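Local coordinates for protein 3-hexulose-6-phosphate isomerase (Methanocaldococcus jannaschii, PDB 1JEO) that catalyses the isomerisation between 3-hexulose 6-phosphate and fructose 6-phosphate, a reaction of the ribulose monophosphate pathway, at residues I87-S92 with T144-T149; N12-L17 with A150-D155; D24-K29 with P131-K136. All blocks are in the same frame, centred on the assembly; numbering follows the deposited sequence.

In the fold
Contact 1 lies deepest of the three, joining the end of the central strand 85-89 to the start of helix 144-164 beside the inferred substrate site. Contact 2 uses the next turns of the same helix, where segment 12-17, at the end of the N-terminal helical region, packs against it; it is partly buried. Contact 3 is also only partly buried and ties helix 24-39 to the loop after the edge strand 128-130. The chemistry changes accordingly: a phenylalanine against a ligand-binding peptide in contact 1, aliphatic side chains and the base of a phenylalanine in contact 2, and a tryptophan beside proline and charged residues in contact 3. Lys135 and Thr145 probably connect contacts 3 and 1 by a hydrogen bond.

Contact 1: residues I87-S92 with T144-T149; sequences ILISGS and TTFEET
The ring of Phe146 meets the chain at Ile89, Ser90 and Gly91 obliquely, so that one side of the phenyl group follows the peptide from Ser90 to Gly91. Phe146 CE2 lies 3.7 Å from Ser90 C. Phe146 CD2 is 3.7 Å from Gly91 CA, and at the end of the ring Phe146 CZ reaches the CG2 methyl of Ile89 at 3.9 Å. With CG anti to the backbone N (chi1 165°), the ring projects from the helix toward the Ser90-Gly91 peptide, and a flat phenyl suits this place beside bare main chain. In the SIS fold, the loop after this strand serves phosphosugar binding, and Ser90, Gly91 and Ser92 are inferred substrate-binding residues. Here Gly91 N and the hydroxyls of Ser90 and Ser92 hydrogen-bond to a citrate, probably from the crystallisation liquor, though such an anion often marks a pocket. Phe146 also touches Ser51, another inferred substrate-binding residue, and Glu147, the probable proton acceptor, forms a salt bridge from OE1 to Arg50 NE. One turn further along the helix, Thr149 OG1 donates to Thr145 O at 2.8 Å, while Thr149 N reaches the same oxygen from the opposite face of its carbonyl plane.

Contact 2: residues N12-L17 with A150-D155; sequences NNILIL and ALIFLD
Ile14 and Ile152 run across each other at about a right angle, their CD1 methyls meeting at 3.6 Å. Each is the far end of a branched chain, and in Ile14 a bent second torsion (chi2 -42°) folds CD1 round instead of extending it. Leu17 also crosses Ile152 at about a right angle, but it touches the other branch: Leu17 CD1 is 3.8 Å from Ile152 CG2. Ile152 therefore spends one methyl on each partner, which a beta-branched residue with its two arms does well. The second methyl of Leu17 turns to the next residue, where Leu17 CD2 lies 3.9 Å from Phe153 CB and 4.0 Å from Phe153 CD1. These two side chains approach at a slant, the leucine fork coming in beside the root of the phenylalanine. Phe153 points its ring on from there to Phe20, whose plane is inclined by about 40° to its own.

The bond from Leu17 N to Ile14 O, 3.2 Å long, helps hold the two residues of the first segment close together; Leu17 points to helix 144-164, while Ile14 reaches it with CD1. Leu17, which also touches Leu132, Thr149 and Leu156, is buried, whereas Ile14 and Ile152 are partly exposed. The contact joins the end of the N-terminal helical region to the long helix of the SIS fold. Since the side-chain groups that meet are all hydrocarbon, the attraction is dispersive and hydrophobic, and any selectivity would probably lie in shape.

Contact 3: residues D24-K29 with P131-K136; sequences DEWKNK and PLEVKK
Trp26 extends from helix 24-39 to Pro131, and the far corner of its indole does the touching. CB starts the side chain off at the helix surface, and chi1 of -66°, with CG beside the backbone N, sends the indole toward the loop. From CG the path runs through CD2 and CE3 to the benzene half. Trp26 CZ3 comes 3.4 Å from Pro131 O and 3.9 Å from Pro131 CD, so it meets the carbonyl oxygen and the proline ring together. Trp26 CH2, the next atom, is 3.7 Å from Pro131 O and lies 4.3 Å from Glu133 OE1, a looser approach. Proline and tryptophan cross obliquely, and the large flat indole suits this place because it is long enough to reach the loop from the helix. The indole also takes a cation-pi contact from Lys19. Nearby, Lys29 lays CE 4.4 Å from Pro131 CD, while its ammonium group is hydrogen-bonded to Thr129 O. Helix 24-39 is linked to 128-130, one of the two edge strands, through Lys29, and to the following loop through Trp26; Leu132 of that loop touches Phe146 and Ala150 of helix 144-164.

Contact 1: residues I87-S92 with T144-T149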
loop_
_atom_site.group_PDB
_atom_site.type_symbol
_atom_site.label_atom_id
_atom_site.label_comp_id
_atom_site.label_asym_id
_atom_site.label_seq_id
_atom_site.Cartn_x
_atom_site.Cartn_y
_atom_site.Cartn_z
ATOM N N ILE A 87 -1.053 3.246 -6.256
ATOM C CA ILE A 87 -0.305 3.035 -5.020
ATOM C C ILE A 87 0.881 2.126 -5.370
ATOM O O ILE A 87 0.704 1.029 -5.911
ATOM C CB ILE A 87 -1.193 2.412 -3.892
ATOM C CG1 ILE A 87 -2.316 3.389 -3.505
ATOM C CG2 ILE A 87 -0.348 2.066 -2.653
ATOM C CD1 ILE A 87 -3.417 2.808 -2.631
ATOM N N LEU A 88 2.085 2.624 -5.101
ATOM C CA LEU A 88 3.322 1.897 -5.374
ATOM C C LEU A 88 3.992 1.461 -4.086
ATOM O O LEU A 88 4.061 2.225 -3.127
ATOM C CB LEU A 88 4.281 2.756 -6.210
ATOM C CG LEU A 88 3.776 3.155 -7.606
ATOM C CD1 LEU A 88 4.666 4.188 -8.230
ATOM C CD2 LEU A 88 3.654 1.937 -8.517
ATOM N N ILE A 89 4.395 0.192 -4.043
ATOM C CA ILE A 89 5.059 -0.388 -2.874
ATOM C C ILE A 89 6.437 -0.856 -3.321
ATOM O O ILE A 89 6.554 -1.723 -4.192
ATOM C CB ILE A 89 4.223 -1.571 -2.265
ATOM C CG1 ILE A 89 2.841 -1.061 -1.837
ATOM C CG2 ILE A 89 4.923 -2.170 -1.025
ATOM C CD1 ILE A 89 1.795 -2.118 -1.734
ATOM N N SER A 90 7.474 -0.247 -2.745
ATOM C CA SER A 90 8.861 -0.575 -3.070
ATOM C C SER A 90 9.794 -0.328 -1.888
ATOM O O SER A 90 9.744 0.730 -1.273
ATOM C CB SER A 90 9.327 0.243 -4.276
ATOM O OG SER A 90 10.673 -0.052 -4.605
ATOM N N GLY A 91 10.671 -1.293 -1.610
ATOM C CA GLY A 91 11.626 -1.180 -0.514
ATOM C C GLY A 91 12.629 -0.053 -0.670
ATOM O O GLY A 91 12.624 0.898 0.111
ATOM N N SER A 92 13.444 -0.127 -1.718
ATOM C CA SER A 92 14.458 0.888 -1.984
ATOM C C SER A 92 13.903 2.089 -2.741
ATOM O O SER A 92 14.489 3.170 -2.699
ATOM C CB SER A 92 15.610 0.282 -2.787
ATOM O OG SER A 92 15.180 -0.092 -4.086
ATOM N N THR A 144 12.928 -7.621 3.731
ATOM C CA THR A 144 12.168 -8.546 4.598
ATOM C C THR A 144 11.298 -7.865 5.658
ATOM O O THR A 144 10.089 -8.080 5.682
ATOM C CB THR A 144 13.099 -9.583 5.299
ATOM O OG1 THR A 144 13.810 -10.333 4.306
ATOM C CG2 THR A 144 12.314 -10.568 6.163
ATOM N N THR A 145 11.908 -7.008 6.478
ATOM C CA THR A 145 11.184 -6.311 7.538
ATOM C C THR A 145 10.205 -5.258 7.030
ATOM O O THR A 145 9.163 -5.048 7.648
ATOM C CB THR A 145 12.127 -5.721 8.602
ATOM O OG1 THR A 145 13.121 -4.900 7.977
ATOM C CG2 THR A 145 12.802 -6.839 9.381
ATOM N N PHE A 146 10.525 -4.636 5.889
ATOM C CA PHE A 146 9.648 -3.639 5.265
ATOM C C PHE A 146 8.376 -4.331 4.755
ATOM O O PHE A 146 7.284 -3.822 4.973
ATOM C CB PHE A 146 10.371 -2.886 4.119
ATOM C CG PHE A 146 9.438 -2.109 3.201
ATOM C CD1 PHE A 146 8.754 -0.962 3.661
ATOM C CD2 PHE A 146 9.168 -2.583 1.896
ATOM C CE1 PHE A 146 7.805 -0.299 2.836
ATOM C CE2 PHE A 146 8.224 -1.931 1.060
ATOM C CZ PHE A 146 7.539 -0.788 1.532
ATOM N N GLU A 147 8.535 -5.465 4.066
ATOM C CA GLU A 147 7.405 -6.231 3.525
ATOM C C GLU A 147 6.452 -6.710 4.627
ATOM O O GLU A 147 5.234 -6.633 4.464
ATOM C CB GLU A 147 7.905 -7.411 2.691
ATOM C CG GLU A 147 8.590 -6.997 1.384
ATOM C CD GLU A 147 9.899 -7.727 1.129
ATOM O OE1 GLU A 147 10.188 -8.725 1.821
ATOM O OE2 GLU A 147 10.654 -7.298 0.233
ATOM N N GLU A 148 7.015 -7.107 5.773
ATOM C CA GLU A 148 6.240 -7.567 6.935
ATOM C C GLU A 148 5.439 -6.414 7.545
ATOM O O GLU A 148 4.234 -6.543 7.790
ATOM C CB GLU A 148 7.162 -8.123 8.020
ATOM C CG GLU A 148 7.908 -9.398 7.666
ATOM C CD GLU A 148 8.995 -9.747 8.680
ATOM O OE1 GLU A 148 9.286 -8.925 9.580
ATOM O OE2 GLU A 148 9.572 -10.849 8.570
ATOM N N THR A 149 6.119 -5.282 7.742
ATOM C CA THR A 149 5.530 -4.075 8.327
ATOM C C THR A 149 4.515 -3.430 7.387
ATOM O O THR A 149 3.485 -2.938 7.847
ATOM C CB THR A 149 6.633 -3.064 8.718
ATOM O OG1 THR A 149 7.616 -3.737 9.520
ATOM C CG2 THR A 149 6.069 -1.901 9.526
#

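Contact 2: residues N12-L17 with A150-D155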
loop_
_atom_site.group_PDB
_atom_site.type_symbol
_atom_site.label_atom_id
_atom_site.label_comp_id
_atom_site.label_asym_id
_atom_site.label_seq_id
_atom_site.Cartn_x
_atom_site.Cartn_y
_atom_site.Cartn_z
ATOM N N ASN A 12 9.554 -4.727 17.565
ATOM C CA ASN A 12 9.821 -3.293 17.667
ATOM C C ASN A 12 9.481 -2.541 16.379
ATOM O O ASN A 12 9.164 -1.349 16.423
ATOM C CB ASN A 12 11.268 -3.028 18.096
ATOM C CG ASN A 12 11.515 -3.365 19.559
ATOM O OD1 ASN A 12 10.749 -2.972 20.442
ATOM N ND2 ASN A 12 12.590 -4.096 19.823
ATOM N N ASN A 13 9.511 -3.255 15.249
ATOM C CA ASN A 13 9.166 -2.684 13.936
ATOM C C ASN A 13 7.665 -2.417 13.836
ATOM O O ASN A 13 7.247 -1.435 13.223
ATOM C CB ASN A 13 9.582 -3.615 12.791
ATOM C CG ASN A 13 11.057 -3.516 12.448
ATOM O OD1 ASN A 13 11.622 -4.439 11.864
ATOM N ND2 ASN A 13 11.678 -2.383 12.763
ATOM N N ILE A 14 6.866 -3.286 14.464
ATOM C CA ILE A 14 5.402 -3.161 14.467
ATOM C C ILE A 14 4.986 -1.971 15.334
ATOM O O ILE A 14 4.005 -1.294 15.024
ATOM C CB ILE A 14 4.684 -4.477 14.964
ATOM C CG1 ILE A 14 5.228 -5.730 14.253
ATOM C CG2 ILE A 14 3.173 -4.406 14.734
ATOM C CD1 ILE A 14 5.489 -5.609 12.745
ATOM N N LEU A 15 5.785 -1.679 16.364
ATOM C CA LEU A 15 5.522 -0.562 17.277
ATOM C C LEU A 15 5.705 0.817 16.630
ATOM O O LEU A 15 5.131 1.800 17.093
ATOM C CB LEU A 15 6.369 -0.680 18.551
ATOM C CG LEU A 15 6.091 -1.856 19.501
ATOM C CD1 LEU A 15 7.063 -1.794 20.668
ATOM C CD2 LEU A 15 4.650 -1.855 20.009
ATOM N N ILE A 16 6.455 0.857 15.526
ATOM C CA ILE A 16 6.719 2.074 14.747
ATOM C C ILE A 16 5.405 2.569 14.099
ATOM O O ILE A 16 5.231 3.769 13.863
ATOM C CB ILE A 16 7.852 1.799 13.682
ATOM C CG1 ILE A 16 9.203 1.672 14.400
ATOM C CG2 ILE A 16 7.907 2.865 12.573
ATOM C CD1 ILE A 16 10.370 1.235 13.516
ATOM N N LEU A 17 4.455 1.650 13.910
ATOM C CA LEU A 17 3.151 1.969 13.317
ATOM C C LEU A 17 2.218 2.767 14.241
ATOM O O LEU A 17 1.189 3.288 13.792
ATOM C CB LEU A 17 2.460 0.693 12.819
ATOM C CG LEU A 17 3.189 -0.082 11.712
ATOM C CD1 LEU A 17 2.477 -1.385 11.427
ATOM C CD2 LEU A 17 3.289 0.753 10.446
ATOM N N ALA A 150 4.797 -3.477 6.080
ATOM C CA ALA A 150 3.911 -2.923 5.053
ATOM C C ALA A 150 2.603 -3.697 4.983
ATOM O O ALA A 150 1.553 -3.085 4.863
ATOM C CB ALA A 150 4.597 -2.893 3.680
ATOM N N LEU A 151 2.668 -5.025 5.124
ATOM C CA LEU A 151 1.463 -5.872 5.111
ATOM C C LEU A 151 0.583 -5.512 6.303
ATOM O O LEU A 151 -0.621 -5.297 6.143
ATOM C CB LEU A 151 1.808 -7.371 5.168
ATOM C CG LEU A 151 0.641 -8.382 5.216
ATOM C CD1 LEU A 151 -0.207 -8.301 3.950
ATOM C CD2 LEU A 151 1.165 -9.801 5.412
ATOM N N ILE A 152 1.212 -5.387 7.474
ATOM C CA ILE A 152 0.506 -5.036 8.706
ATOM C C ILE A 152 -0.098 -3.628 8.610
ATOM O O ILE A 152 -1.271 -3.454 8.927
ATOM C CB ILE A 152 1.409 -5.257 9.956
ATOM C CG1 ILE A 152 1.655 -6.765 10.106
ATOM C CG2 ILE A 152 0.742 -4.713 11.235
ATOM C CD1 ILE A 152 2.743 -7.171 11.073
ATOM N N PHE A 153 0.660 -2.678 8.049
ATOM C CA PHE A 153 0.200 -1.292 7.856
ATOM C C PHE A 153 -1.025 -1.265 6.936
ATOM O O PHE A 153 -2.024 -0.613 7.246
ATOM C CB PHE A 153 1.325 -0.415 7.257
ATOM C CG PHE A 153 0.882 0.979 6.844
ATOM C CD1 PHE A 153 0.487 1.931 7.813
ATOM C CD2 PHE A 153 0.816 1.331 5.479
ATOM C CE1 PHE A 153 0.026 3.213 7.424
ATOM C CE2 PHE A 153 0.356 2.612 5.073
ATOM C CZ PHE A 153 -0.041 3.557 6.047
ATOM N N LEU A 154 -0.930 -1.981 5.816
ATOM C CA LEU A 154 -2.011 -2.046 4.837
ATOM C C LEU A 154 -3.281 -2.709 5.358
ATOM O O LEU A 154 -4.377 -2.336 4.953
ATOM C CB LEU A 154 -1.525 -2.675 3.528
ATOM C CG LEU A 154 -0.537 -1.782 2.762
ATOM C CD1 LEU A 154 0.079 -2.565 1.630
ATOM C CD2 LEU A 154 -1.188 -0.498 2.266
ATOM N N ASP A 155 -3.126 -3.639 6.301
ATOM C CA ASP A 155 -4.274 -4.301 6.926
ATOM C C ASP A 155 -4.896 -3.353 7.955
ATOM O O ASP A 155 -6.104 -3.398 8.184
ATOM C CB ASP A 155 -3.876 -5.627 7.578
ATOM C CG ASP A 155 -3.619 -6.740 6.558
ATOM O OD1 ASP A 155 -4.212 -6.727 5.458
ATOM O OD2 ASP A 155 -2.836 -7.654 6.878
#

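Contact 3: residues D24-K29 with P131-K136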
loop_
_atom_site.group_PDB
_atom_site.type_symbol
_atom_site.label_atom_id
_atom_site.label_comp_id
_atom_site.label_asym_id
_atom_site.label_seq_id
_atom_site.Cartn_x
_atom_site.Cartn_y
_atom_site.Cartn_z
ATOM N N ASP A 24 0.535 13.753 14.824
ATOM C CA ASP A 24 -0.233 14.505 13.805
ATOM C C ASP A 24 0.249 14.478 12.349
ATOM O O ASP A 24 -0.569 14.395 11.430
ATOM C CB ASP A 24 -0.408 15.968 14.246
ATOM C CG ASP A 24 -1.499 16.154 15.301
ATOM O OD1 ASP A 24 -2.220 15.186 15.640
ATOM O OD2 ASP A 24 -1.643 17.296 15.785
ATOM N N GLU A 25 1.567 14.528 12.153
ATOM C CA GLU A 25 2.172 14.500 10.815
ATOM C C GLU A 25 2.019 13.150 10.115
ATOM O O GLU A 25 1.885 13.086 8.891
ATOM C CB GLU A 25 3.650 14.920 10.868
ATOM C CG GLU A 25 4.436 14.357 12.053
ATOM C CD GLU A 25 5.947 14.497 11.927
ATOM O OE1 GLU A 25 6.439 15.095 10.944
ATOM O OE2 GLU A 25 6.652 14.005 12.835
ATOM N N TRP A 26 1.981 12.084 10.913
ATOM C CA TRP A 26 1.831 10.729 10.392
ATOM C C TRP A 26 0.368 10.341 10.241
ATOM O O TRP A 26 0.017 9.616 9.316
ATOM C CB TRP A 26 2.588 9.726 11.261
ATOM C CG TRP A 26 4.071 9.916 11.213
ATOM C CD1 TRP A 26 4.827 10.661 12.072
ATOM C CD2 TRP A 26 4.975 9.389 10.235
ATOM N NE1 TRP A 26 6.146 10.643 11.689
ATOM C CE2 TRP A 26 6.272 9.871 10.564
ATOM C CE3 TRP A 26 4.821 8.557 9.104
ATOM C CZ2 TRP A 26 7.421 9.548 9.799
ATOM C CZ3 TRP A 26 5.966 8.231 8.336
ATOM C CH2 TRP A 26 7.252 8.733 8.695
ATOM N N LYS A 27 -0.484 10.892 11.113
ATOM C CA LYS A 27 -1.934 10.662 11.096
ATOM C C LYS A 27 -2.499 11.280 9.813
ATOM O O LYS A 27 -3.428 10.738 9.210
ATOM C CB LYS A 27 -2.592 11.328 12.310
ATOM C CG LYS A 27 -4.006 10.834 12.643
ATOM C CD LYS A 27 -4.837 11.881 13.405
ATOM C CE LYS A 27 -4.241 12.280 14.760
ATOM N NZ LYS A 27 -4.162 11.141 15.709
ATOM N N ASN A 28 -1.887 12.391 9.393
ATOM C CA ASN A 28 -2.266 13.120 8.185
ATOM C C ASN A 28 -1.994 12.273 6.939
ATOM O O ASN A 28 -2.785 12.298 6.002
ATOM C CB ASN A 28 -1.518 14.459 8.102
ATOM C CG ASN A 28 -1.848 15.242 6.838
ATOM O OD1 ASN A 28 -1.009 15.379 5.946
ATOM N ND2 ASN A 28 -3.087 15.708 6.733
ATOM N N LYS A 29 -0.886 11.529 6.949
ATOM C CA LYS A 29 -0.513 10.652 5.831
ATOM C C LYS A 29 -1.523 9.509 5.679
ATOM O O LYS A 29 -1.944 9.192 4.562
ATOM C CB LYS A 29 0.906 10.098 6.017
ATOM C CG LYS A 29 2.009 11.141 5.864
ATOM C CD LYS A 29 3.388 10.509 5.959
ATOM C CE LYS A 29 4.503 11.534 5.795
ATOM N NZ LYS A 29 4.572 12.113 4.420
ATOM N N PRO A 131 6.894 6.788 4.249
ATOM C CA PRO A 131 8.085 5.998 4.589
ATOM C C PRO A 131 7.853 5.097 5.806
ATOM O O PRO A 131 7.235 5.515 6.785
ATOM C CB PRO A 131 9.135 7.071 4.922
ATOM C CG PRO A 131 8.575 8.349 4.351
ATOM C CD PRO A 131 7.115 8.200 4.613
ATOM N N LEU A 132 8.274 3.838 5.698
ATOM C CA LEU A 132 8.168 2.879 6.794
ATOM C C LEU A 132 9.611 2.481 7.088
ATOM O O LEU A 132 10.124 1.476 6.578
ATOM C CB LEU A 132 7.294 1.666 6.415
ATOM C CG LEU A 132 5.802 1.889 6.118
ATOM C CD1 LEU A 132 5.183 0.604 5.648
ATOM C CD2 LEU A 132 5.055 2.415 7.332
ATOM N N GLU A 133 10.274 3.350 7.851
ATOM C CA GLU A 133 11.677 3.192 8.239
ATOM C C GLU A 133 11.844 2.166 9.353
ATOM O O GLU A 133 11.756 2.475 10.546
ATOM C CB GLU A 133 12.264 4.552 8.627
ATOM C CG GLU A 133 12.236 5.560 7.482
ATOM C CD GLU A 133 12.393 6.993 7.949
ATOM O OE1 GLU A 133 11.429 7.540 8.530
ATOM O OE2 GLU A 133 13.476 7.574 7.723
ATOM N N VAL A 134 12.050 0.925 8.920
ATOM C CA VAL A 134 12.215 -0.223 9.802
ATOM C C VAL A 134 13.663 -0.649 10.003
ATOM O O VAL A 134 14.538 -0.309 9.203
ATOM C CB VAL A 134 11.401 -1.426 9.285
ATOM C CG1 VAL A 134 9.922 -1.141 9.438
ATOM C CG2 VAL A 134 11.743 -1.725 7.833
ATOM N N LYS A 135 13.883 -1.439 11.051
ATOM C CA LYS A 135 15.203 -1.953 11.396
ATOM C C LYS A 135 15.479 -3.256 10.636
ATOM O O LYS A 135 14.639 -4.162 10.603
ATOM C CB LYS A 135 15.291 -2.189 12.911
ATOM C CG LYS A 135 16.688 -2.047 13.516
ATOM C CD LYS A 135 17.116 -0.586 13.618
ATOM C CE LYS A 135 18.506 -0.454 14.220
ATOM N NZ LYS A 135 18.930 0.970 14.321
ATOM N N LYS A 136 16.631 -3.296 9.969
ATOM C CA LYS A 136 17.087 -4.458 9.202
ATOM C C LYS A 136 18.062 -5.256 10.066
ATOM O O LYS A 136 18.584 -4.741 11.062
ATOM C CB LYS A 136 17.822 -4.011 7.935
ATOM C CG LYS A 136 16.950 -3.471 6.810
ATOM C CD LYS A 136 17.805 -3.005 5.620
ATOM C CE LYS A 136 18.543 -4.155 4.918
ATOM N NZ LYS A 136 19.315 -3.698 3.725
#